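Local coordinates for NADH oxidoreductase (Mesorhizobium loti, PDB 3PI7), which probably binds NADPH and acts as an oxidoreductase on NAD(P)H, perhaps as a quinone reductase with GroES-like and Rossmann domains, at residues P275-L278 with H282-I285. Sequence-based numbering, arbitrary orientation.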
loop_
_atom_site.group_PDB
_atom_site.type_symbol
_atom_site.label_atom_id
_atom_site.label_comp_id
_atom_site.label_asym_id
_atom_site.label_seq_id
_atom_site.Cartn_x
_atom_site.Cartn_y
_atom_site.Cartn_z
ATOM N N PRO A 275 1.406 -10.972 -0.218
ATOM C CA PRO A 275 2.284 -9.795 -0.147
ATOM C C PRO A 275 3.416 -9.815 -1.176
ATOM O O PRO A 275 3.871 -8.745 -1.574
ATOM C CB PRO A 275 2.843 -9.840 1.292
ATOM C CG PRO A 275 1.805 -10.567 2.049
ATOM C CD PRO A 275 1.341 -11.651 1.088
ATOM N N GLY A 276 3.779 -11.006 -1.684
ATOM C CA GLY A 276 4.773 -11.147 -2.750
ATOM C C GLY A 276 4.395 -10.346 -3.991
ATOM O O GLY A 276 5.271 -9.932 -4.760
ATOM N N GLN A 277 3.084 -10.077 -4.178
ATOM C CA GLN A 277 2.630 -9.292 -5.339
ATOM C C GLN A 277 3.090 -7.844 -5.238
ATOM O O GLN A 277 3.261 -7.168 -6.231
ATOM C CB GLN A 277 1.121 -9.335 -5.467
ATOM C CG GLN A 277 0.660 -10.722 -5.794
ATOM C CD GLN A 277 -0.818 -10.751 -6.000
ATOM O OE1 GLN A 277 -1.521 -9.795 -5.700
ATOM N NE2 GLN A 277 -1.304 -11.853 -6.527
ATOM N N LEU A 278 3.319 -7.371 -4.046
ATOM C CA LEU A 278 3.829 -6.003 -3.933
ATOM C C LEU A 278 5.303 -6.016 -4.319
ATOM O O LEU A 278 5.786 -5.068 -4.921
ATOM C CB LEU A 278 3.634 -5.427 -2.532
ATOM C CG LEU A 278 2.174 -5.133 -2.178
ATOM C CD1 LEU A 278 1.668 -6.148 -1.197
ATOM C CD2 LEU A 278 2.006 -3.737 -1.659
ATOM N N HIS A 282 4.935 -5.259 -8.293
ATOM C CA HIS A 282 5.000 -3.804 -8.085
ATOM C C HIS A 282 3.652 -3.184 -7.705
ATOM O O HIS A 282 3.361 -2.044 -8.091
ATOM C CB HIS A 282 5.553 -3.110 -9.362
ATOM C CG HIS A 282 6.488 -3.979 -10.169
ATOM N ND1 HIS A 282 7.724 -4.382 -9.666
ATOM C CD2 HIS A 282 6.298 -4.563 -11.380
ATOM C CE1 HIS A 282 8.254 -5.166 -10.594
ATOM N NE2 HIS A 282 7.441 -5.286 -11.661
ATOM N N LYS A 283 2.834 -3.927 -6.964
ATOM C CA LYS A 283 1.505 -3.438 -6.557
ATOM C C LYS A 283 1.656 -2.474 -5.382
ATOM O O LYS A 283 2.667 -2.519 -4.675
ATOM C CB LYS A 283 0.557 -4.598 -6.195
ATOM C CG LYS A 283 0.161 -5.453 -7.393
ATOM C CD LYS A 283 -0.931 -6.444 -7.019
ATOM C CE LYS A 283 -1.246 -7.293 -8.232
ATOM N NZ LYS A 283 -2.282 -8.340 -7.893
ATOM N N HIS A 284 0.695 -1.537 -5.241
ATOM C CA HIS A 284 0.718 -0.520 -4.194
ATOM C C HIS A 284 -0.617 -0.457 -3.522
ATOM O O HIS A 284 -1.642 -0.744 -4.141
ATOM C CB HIS A 284 1.010 0.868 -4.802
ATOM C CG HIS A 284 2.449 1.164 -4.978
ATOM N ND1 HIS A 284 3.169 0.657 -6.062
ATOM C CD2 HIS A 284 3.277 1.898 -4.203
ATOM C CE1 HIS A 284 4.421 1.077 -5.896
ATOM N NE2 HIS A 284 4.542 1.822 -4.797
ATOM N N ILE A 285 -0.625 -0.044 -2.280
ATOM C CA ILE A 285 -1.877 0.150 -1.538
ATOM C C ILE A 285 -1.809 1.531 -0.922
ATOM O O ILE A 285 -0.849 1.852 -0.230
ATOM C CB ILE A 285 -2.150 -0.945 -0.451
ATOM C CG1 ILE A 285 -1.896 -2.363 -1.009
ATOM C CG2 ILE A 285 -3.591 -0.804 0.146
ATOM C CD1 ILE A 285 -1.984 -3.501 0.014
HETATM O O HOH W 1 5.307 -2.107 -4.933
#
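Q277 O, on the short helix 276-280, accepts a weak backbone hydrogen bond from K283 N at 3.4 Å, with an N-H...O angle of 165°, where the chain turns into strand 284-287, an outermost strand of the parallel Rossmann sheet within this chain. A water ties the same two backbones together, donating to L278 O and, at 2.7 Å, to K283 O. The side chains of Q277 and K283 run side by side in the same direction, with Q277 CB 3.9 Å from K283 CD. K283 CG sits beside the backbone N (chi1 -68°), and the extended chain beyond it carries NZ along Q277 to OE1. There K283 NZ donates to Q277 OE1 over 2.7 Å, approaching from above the carbonyl plane, 64° out of it, rather than along a lone pair. The ammonium also donates to the backbone O of F250 and of M253 and makes a cation-pi contact with the F250 ring, while Q277 NE2 bonds to N251 O, which fixes both ends of the amide. In the L278 conformer given, one of two, CD2 lies 4.2 Å from I285 CG1. I272 of strand 270-272 touches both these apolar side chains, and I285, on the outer strand, makes backbone hydrogen bonds to the second subunit. A methionine in place of K283 would probably leave Q277 OE1 and the two carbonyls without their shared donor. Three carbonyl oxygens thus converge on one buried lysine's ammonium group, probably stabilising its positive charge, and the bonds of K283 and Q277 join helix 276-280 and the start of strand 284-287 to the C-terminal end of helix 243-252 and M253 just after it.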